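Local coordinates for putative metalloprotease II (Bacteroides fragilis, PDB 4ON1), which binds zinc and probably acts as an extracellular metalloendopeptidase related to fragilysin, at residues L97-D102 / N155-I160; Y121-Y126 / V138-G143; E204-K209 / D274-Q279. All blocks are in the same frame, centred on the assembly; numbering follows the deposited sequence.

Interaction 1: residues L97-D102 / N155-I160; sequences LQRGGD and NIRIDI
D102 and D159 bring their carboxylates together where a tight beta hairpin meets the end of strand 153-159, in the fragilysin-type N-terminal domain. D102 OD2 stands 2.7 Å from D159 OD1. The side chains cross at about a right angle with carboxylate planes 68° apart, and D102 CB comes within 3.3 Å of D159 OD2. The second touching pair is R99 and R157. R157 has CG anti to the backbone N (chi1 -179°) and stays extended as far as NE, which carries its guanidinium out to the hairpin, where NH2 lies 4.0 Å from both CB and CG of R99. The two guanidinium planes are 85° apart, with R99 NE 4.4 Å from R157 NH2. E49 bridges the two arginines, with salt bridges from its carboxylate to NE of R99 and to NE of R157, and E52 forms a further salt bridge with R99 NH1, which probably offsets the like charges. One shell further out, a type I' turn from R99 to D102, with glycines at both central positions, sets the spacing of R99 and D102. The turn is closed by reciprocal backbone bonds, R99 N to D102 O at 2.8 Å and D102 N to R99 O at 2.9 Å. D159 is anchored as the N-cap of helix 160-165, its OD2 accepting a hydrogen bond from K162 N.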
# COMPACT_ATOMS: atom_id res chain seq x y z
N LEU A 97 8.66 -10.27 2.64
CA LEU A 97 8.49 -11.72 2.59
C LEU A 97 8.27 -12.33 3.97
O LEU A 97 8.35 -11.64 4.99
CB LEU A 97 9.68 -12.37 1.89
CG LEU A 97 11.09 -11.87 2.23
CD1 LEU A 97 11.50 -12.29 3.62
CD2 LEU A 97 12.09 -12.38 1.21
N GLN A 98 8.00 -13.63 3.99
CA GLN A 98 7.76 -14.33 5.23
C GLN A 98 9.04 -14.94 5.79
O GLN A 98 9.75 -15.67 5.09
CB GLN A 98 6.70 -15.41 5.03
CG GLN A 98 5.39 -14.88 4.49
CD GLN A 98 4.35 -14.69 5.59
OE1 GLN A 98 4.69 -14.60 6.77
NE2 GLN A 98 3.08 -14.63 5.20
N ARG A 99 9.32 -14.65 7.05
CA ARG A 99 10.42 -15.27 7.78
C ARG A 99 9.91 -15.80 9.11
O ARG A 99 9.45 -15.02 9.94
CB ARG A 99 11.56 -14.29 8.03
CG ARG A 99 12.14 -13.62 6.79
CD ARG A 99 13.11 -14.54 6.07
NE ARG A 99 14.29 -14.82 6.87
CZ ARG A 99 14.75 -16.05 7.11
NH1 ARG A 99 14.12 -17.09 6.59
NH2 ARG A 99 15.83 -16.22 7.85
N GLY A 100 9.98 -17.11 9.29
CA GLY A 100 9.56 -17.73 10.54
C GLY A 100 8.11 -17.44 10.89
O GLY A 100 7.77 -17.29 12.07
N GLY A 101 7.26 -17.35 9.88
CA GLY A 101 5.85 -17.05 10.09
C GLY A 101 5.53 -15.57 10.16
O GLY A 101 4.36 -15.19 10.13
N ASP A 102 6.55 -14.73 10.28
CA ASP A 102 6.34 -13.28 10.34
C ASP A 102 6.50 -12.62 8.98
O ASP A 102 7.32 -13.03 8.17
CB ASP A 102 7.29 -12.63 11.35
CG ASP A 102 6.90 -12.90 12.79
OD1 ASP A 102 5.84 -13.53 13.01
OD2 ASP A 102 7.64 -12.47 13.70
N ASN A 155 20.49 -0.95 5.36
CA ASN A 155 19.08 -1.28 5.23
C ASN A 155 18.36 -1.30 6.56
O ASN A 155 18.99 -1.30 7.62
CB ASN A 155 18.93 -2.63 4.55
CG ASN A 155 19.53 -3.75 5.36
OD1 ASN A 155 18.94 -4.22 6.34
ND2 ASN A 155 20.72 -4.20 4.95
N ILE A 156 17.04 -1.36 6.49
CA ILE A 156 16.19 -1.48 7.66
C ILE A 156 15.33 -2.73 7.50
O ILE A 156 14.77 -2.96 6.43
CB ILE A 156 15.27 -0.26 7.83
CG1 ILE A 156 16.08 1.02 7.98
CG2 ILE A 156 14.40 -0.43 9.05
CD1 ILE A 156 17.09 0.94 9.07
N ARG A 157 15.24 -3.53 8.55
CA ARG A 157 14.43 -4.74 8.56
C ARG A 157 13.33 -4.59 9.61
O ARG A 157 13.61 -4.50 10.80
CB ARG A 157 15.31 -5.96 8.86
CG ARG A 157 14.60 -7.30 8.89
CD ARG A 157 15.51 -8.32 9.54
NE ARG A 157 15.07 -9.69 9.32
CZ ARG A 157 14.18 -10.32 10.08
NH1 ARG A 157 13.61 -9.69 11.10
NH2 ARG A 157 13.86 -11.58 9.81
N ILE A 158 12.08 -4.56 9.16
CA ILE A 158 10.94 -4.35 10.05
C ILE A 158 10.07 -5.59 10.11
O ILE A 158 9.66 -6.12 9.08
CB ILE A 158 10.07 -3.17 9.59
CG1 ILE A 158 10.91 -1.93 9.33
CG2 ILE A 158 8.99 -2.89 10.63
CD1 ILE A 158 11.47 -1.35 10.61
N ASP A 159 9.78 -6.07 11.32
CA ASP A 159 8.84 -7.17 11.47
C ASP A 159 7.42 -6.61 11.52
O ASP A 159 6.98 -6.11 12.56
CB ASP A 159 9.15 -7.98 12.73
CG ASP A 159 8.47 -9.34 12.73
OD1 ASP A 159 9.10 -10.31 13.20
OD2 ASP A 159 7.31 -9.43 12.28
N ILE A 160 6.71 -6.69 10.40
CA ILE A 160 5.35 -6.14 10.31
C ILE A 160 4.40 -6.87 11.26
O ILE A 160 3.58 -6.25 11.94
CB ILE A 160 4.80 -6.25 8.87
CG1 ILE A 160 5.75 -5.60 7.87
CG2 ILE A 160 3.38 -5.67 8.77
CD1 ILE A 160 5.99 -4.12 8.11

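Interaction 2: residues Y121-Y126 / V138-G143; sequences YYQNHY and VVCNTG
Y126 and V138 meet where the C-terminal part of the helix that contains 121-126 packs against strand 138-142, a helix-on-sheet arrangement in the N-terminal domain. The short axes of 121-126 and 138-142 approach to 9.1 Å and run nearly antiparallel, at 154°. Starting at its root, Y126 CB lies 3.7 Å from V138 CG2. V138 CG2 stays within van der Waals range of the first ring atoms of Y126, CG at 4.2 Å and CD1 at 4.1 Å, while the two side chains cross at about a right angle. Y126 CD1 also reaches the edge of the Y122 ring, in its plane. Beyond the valine the Y126 ring continues to OH, which is hydrogen-bonded to S327 OG. Both V138 methyls touch Y122: CG1, anti to the backbone N (chi1 175°), lies 4.0 Å from Y122 CB, and CG2, which also meets Y126, approaches the Y122 backbone O at 3.8 Å. The Y122 phenol leaves this contact for H218 and S326, so both tyrosines pack on the strand near CB and make their polar bonds further away. Beside them Q123, extended beyond CG, brings NE2 to 3.7 Å from C140 SG.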
# COMPACT_ATOMS: atom_id res chain seq x y z
N TYR A 121 12.89 7.36 12.17
CA TYR A 121 11.45 7.22 12.29
C TYR A 121 11.11 5.90 12.98
O TYR A 121 10.35 5.88 13.95
CB TYR A 121 10.77 7.31 10.91
CG TYR A 121 9.33 6.85 10.93
CD1 TYR A 121 8.29 7.75 11.15
CD2 TYR A 121 9.00 5.50 10.77
CE1 TYR A 121 6.97 7.34 11.18
CE2 TYR A 121 7.68 5.08 10.81
CZ TYR A 121 6.68 6.00 11.01
OH TYR A 121 5.37 5.58 11.05
N TYR A 122 11.66 4.81 12.47
CA TYR A 122 11.32 3.49 13.00
C TYR A 122 11.88 3.27 14.40
O TYR A 122 11.29 2.56 15.21
CB TYR A 122 11.82 2.39 12.07
CG TYR A 122 10.93 2.21 10.87
CD1 TYR A 122 11.33 2.61 9.61
CD2 TYR A 122 9.66 1.68 11.02
CE1 TYR A 122 10.50 2.46 8.51
CE2 TYR A 122 8.82 1.52 9.93
CZ TYR A 122 9.25 1.91 8.68
OH TYR A 122 8.42 1.76 7.59
N GLN A 123 13.02 3.89 14.70
CA GLN A 123 13.59 3.82 16.04
C GLN A 123 12.69 4.56 17.04
O GLN A 123 12.46 4.08 18.14
CB GLN A 123 15.01 4.39 16.07
CG GLN A 123 16.07 3.45 15.52
CD GLN A 123 17.39 4.16 15.24
OE1 GLN A 123 17.49 5.38 15.32
NE2 GLN A 123 18.42 3.37 14.92
N ASN A 124 12.19 5.72 16.63
CA ASN A 124 11.35 6.51 17.52
C ASN A 124 9.95 5.94 17.72
O ASN A 124 9.31 6.18 18.74
CB ASN A 124 11.21 7.93 16.97
CG ASN A 124 12.52 8.68 16.95
OD1 ASN A 124 13.50 8.26 17.57
ND2 ASN A 124 12.56 9.78 16.21
N HIS A 125 9.47 5.15 16.75
CA HIS A 125 8.10 4.66 16.80
C HIS A 125 7.96 3.21 17.26
O HIS A 125 6.86 2.78 17.60
CB HIS A 125 7.44 4.83 15.43
CG HIS A 125 7.15 6.25 15.07
ND1 HIS A 125 8.14 7.18 14.82
CD2 HIS A 125 5.97 6.92 14.95
CE1 HIS A 125 7.59 8.35 14.54
NE2 HIS A 125 6.27 8.21 14.61
N TYR A 126 9.05 2.44 17.26
CA TYR A 126 8.95 1.04 17.67
C TYR A 126 10.00 0.62 18.70
O TYR A 126 9.83 -0.37 19.40
CB TYR A 126 9.04 0.12 16.45
CG TYR A 126 7.91 0.32 15.46
CD1 TYR A 126 8.10 1.07 14.31
CD2 TYR A 126 6.67 -0.27 15.66
CE1 TYR A 126 7.08 1.25 13.40
CE2 TYR A 126 5.64 -0.09 14.76
CZ TYR A 126 5.85 0.67 13.63
OH TYR A 126 4.84 0.86 12.71
N VAL A 138 12.45 -3.79 15.06
CA VAL A 138 13.24 -3.01 14.11
C VAL A 138 14.73 -3.36 14.18
O VAL A 138 15.34 -3.27 15.25
CB VAL A 138 13.09 -1.50 14.35
CG1 VAL A 138 14.02 -0.73 13.42
CG2 VAL A 138 11.64 -1.07 14.16
N VAL A 139 15.29 -3.78 13.06
CA VAL A 139 16.73 -4.02 12.97
C VAL A 139 17.36 -3.09 11.93
O VAL A 139 16.87 -3.00 10.81
CB VAL A 139 17.05 -5.48 12.61
CG1 VAL A 139 18.55 -5.66 12.38
CG2 VAL A 139 16.57 -6.41 13.71
N CYS A 140 18.42 -2.38 12.32
CA CYS A 140 19.14 -1.52 11.39
C CYS A 140 20.49 -2.14 11.07
O CYS A 140 21.30 -2.34 11.97
CB CYS A 140 19.33 -0.11 11.95
SG CYS A 140 17.80 0.74 12.40
N ASN A 141 20.72 -2.47 9.80
CA ASN A 141 21.99 -3.04 9.38
C ASN A 141 22.94 -1.96 8.87
O ASN A 141 22.62 -1.21 7.96
CB ASN A 141 21.78 -4.11 8.31
CG ASN A 141 21.13 -5.37 8.87
OD1 ASN A 141 21.74 -6.09 9.66
ND2 ASN A 141 19.89 -5.63 8.46
N THR A 142 24.12 -1.88 9.49
CA THR A 142 25.08 -0.83 9.18
C THR A 142 26.41 -1.36 8.67
O THR A 142 26.68 -2.56 8.75
CB THR A 142 25.34 0.05 10.43
OG1 THR A 142 26.11 -0.70 11.38
CG2 THR A 142 24.03 0.47 11.06
N GLY A 143 27.23 -0.46 8.14
CA GLY A 143 28.57 -0.81 7.68
C GLY A 143 29.61 -0.67 8.77
O GLY A 143 29.32 -0.83 9.96

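Interaction 3: residues E204-K209 / D274-Q279; sequences EFMLIK and DEVKGQ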
# COMPACT_ATOMS: atom_id res chain seq x y z
N GLU A 204 -7.70 5.02 -12.36
CA GLU A 204 -6.59 5.80 -11.81
C GLU A 204 -6.89 6.33 -10.42
O GLU A 204 -7.84 7.08 -10.23
CB GLU A 204 -6.23 6.98 -12.73
CG GLU A 204 -5.07 7.84 -12.19
CD GLU A 204 -4.69 8.99 -13.12
OE1 GLU A 204 -5.47 9.32 -14.04
OE2 GLU A 204 -3.61 9.59 -12.92
N PHE A 205 -6.07 5.93 -9.44
CA PHE A 205 -6.19 6.46 -8.09
C PHE A 205 -5.26 7.65 -7.90
O PHE A 205 -4.06 7.56 -8.19
CB PHE A 205 -5.86 5.39 -7.05
CG PHE A 205 -6.83 4.26 -7.04
CD1 PHE A 205 -8.06 4.39 -6.40
CD2 PHE A 205 -6.53 3.07 -7.70
CE1 PHE A 205 -8.96 3.34 -6.41
CE2 PHE A 205 -7.43 2.02 -7.71
CZ PHE A 205 -8.65 2.16 -7.06
N MET A 206 -5.82 8.76 -7.43
CA MET A 206 -5.02 9.94 -7.11
C MET A 206 -4.70 9.92 -5.63
O MET A 206 -5.57 10.12 -4.78
CB MET A 206 -5.76 11.22 -7.49
CG MET A 206 -6.22 11.29 -8.94
SD MET A 206 -4.83 11.46 -10.08
CE MET A 206 -4.40 13.19 -9.80
N LEU A 207 -3.43 9.65 -5.32
CA LEU A 207 -3.01 9.51 -3.94
C LEU A 207 -2.35 10.80 -3.48
O LEU A 207 -1.26 11.15 -3.94
CB LEU A 207 -2.07 8.31 -3.79
CG LEU A 207 -2.63 7.00 -4.36
CD1 LEU A 207 -1.65 5.87 -4.18
CD2 LEU A 207 -3.93 6.64 -3.68
N ILE A 208 -3.02 11.51 -2.59
CA ILE A 208 -2.60 12.86 -2.25
C ILE A 208 -1.94 12.87 -0.88
O ILE A 208 -2.58 12.54 0.12
CB ILE A 208 -3.80 13.83 -2.25
CG1 ILE A 208 -4.59 13.73 -3.56
CG2 ILE A 208 -3.31 15.26 -2.02
CD1 ILE A 208 -3.75 14.00 -4.83
N LYS A 209 -0.66 13.23 -0.84
CA LYS A 209 0.06 13.28 0.44
C LYS A 209 -0.32 14.52 1.22
O LYS A 209 -0.15 15.64 0.74
CB LYS A 209 1.58 13.25 0.22
CG LYS A 209 2.05 11.97 -0.45
CD LYS A 209 3.49 12.07 -0.93
CE LYS A 209 4.46 12.13 0.23
NZ LYS A 209 5.87 12.12 -0.25
N ASP A 274 -5.91 23.97 -8.23
CA ASP A 274 -5.74 24.12 -9.68
C ASP A 274 -4.88 22.99 -10.27
O ASP A 274 -4.97 22.70 -11.47
CB ASP A 274 -5.15 25.49 -10.00
CG ASP A 274 -3.77 25.70 -9.40
OD1 ASP A 274 -3.47 25.09 -8.35
OD2 ASP A 274 -3.00 26.49 -9.97
N GLU A 275 -4.06 22.35 -9.44
CA GLU A 275 -3.23 21.24 -9.91
C GLU A 275 -4.06 20.03 -10.38
O GLU A 275 -3.57 19.19 -11.13
CB GLU A 275 -2.22 20.84 -8.82
CG GLU A 275 -0.94 21.72 -8.84
CD GLU A 275 -0.01 21.52 -7.63
OE1 GLU A 275 0.84 20.60 -7.66
OE2 GLU A 275 -0.10 22.30 -6.66
N VAL A 276 -5.32 19.92 -9.94
CA VAL A 276 -6.15 18.78 -10.34
C VAL A 276 -7.43 19.25 -11.02
O VAL A 276 -8.44 18.53 -11.05
CB VAL A 276 -6.51 17.85 -9.14
CG1 VAL A 276 -5.27 17.18 -8.60
CG2 VAL A 276 -7.25 18.62 -8.04
N LYS A 277 -7.39 20.46 -11.57
CA LYS A 277 -8.52 21.02 -12.30
C LYS A 277 -8.95 20.09 -13.42
O LYS A 277 -8.11 19.65 -14.21
CB LYS A 277 -8.16 22.38 -12.91
CG LYS A 277 -9.36 23.23 -13.29
CD LYS A 277 -8.92 24.60 -13.79
CE LYS A 277 -8.12 24.46 -15.08
NZ LYS A 277 -7.46 25.72 -15.54
N GLY A 278 -10.24 19.79 -13.48
CA GLY A 278 -10.76 18.92 -14.52
C GLY A 278 -10.53 17.44 -14.32
O GLY A 278 -10.96 16.63 -15.14
N GLN A 279 -9.87 17.06 -13.23
CA GLN A 279 -9.68 15.65 -12.92
C GLN A 279 -10.60 15.19 -11.80
O GLN A 279 -10.21 14.42 -10.92
CB GLN A 279 -8.22 15.37 -12.55
CG GLN A 279 -7.19 15.85 -13.57
CD GLN A 279 -5.78 15.42 -13.22
OE1 GLN A 279 -5.52 14.23 -13.02
NE2 GLN A 279 -4.88 16.38 -13.11
O HOH W 1 -3.13 12.60 -13.46
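Q279 OE1 receives three neighbours: a water whose oxygen is 2.9 Å from Q279 OE1 and donates to it, the ammonium of K282, and, in plain van der Waals contact, the methyl of M206. The setting is a type II beta turn, V276 to Q279, packed beside strand 201-209, which pairs in parallel with strands 240-248 and 284-288 in an arrangement consistent with the central sheet of a metzincin-like catalytic domain. The same water donates to E204 OE2, with 3.1 Å between the water oxygen and OE2, thereby linking strand and turn through one solvent molecule. E204 is held further by a salt bridge from OE1 to K282 and a hydrogen bond between OE2 and T245 OG1. K282 therefore grips both residues that the water joins, and its positive charge probably steadies the glutamate as an anion. M206 makes the direct contact. Its chain bends at chi2 and chi3 (-70° and -75°), carrying CE to 3.6 Å from Q279 OE1 while SD remains 4.1 Å from that atom, and the two side chains cross at about a right angle. The same CE reaches the apolar side of the turn, V276 CG1, at 4.3 Å. Y284 backs this arrangement, since both M206 and V276 touch its side chain and its OH bonds to Q279 O. G278 takes a positive phi (79°), a backbone conformation that favours glycine, and the turn is closed by Q279 N donating to V276 O at 3.0 Å.

Interactions 1 and 2 adjoin within the N-terminal domain, their centres 13 Å apart. Antiparallel strands 138-142 and 153-159 join them through R157 N to V139 O and N155 OD1 to N141 ND2, while I158 packs on Y122. Along the chain, both segments of interaction 2 fall between those of interaction 1. Interaction 3 comes later in sequence, its centre 34 Å from that of interaction 1 and 33 Å from that of interaction 2; nearest atoms are about 17 and 12 Å apart. Interactions 1 and 3 lie on opposite sides of the chain's centre. All three lie away from the zinc site, where D176 joins H334, H338 and H344; an aspartate ligand among the histidines is consistent with a latent, fragilysin-like zymogen.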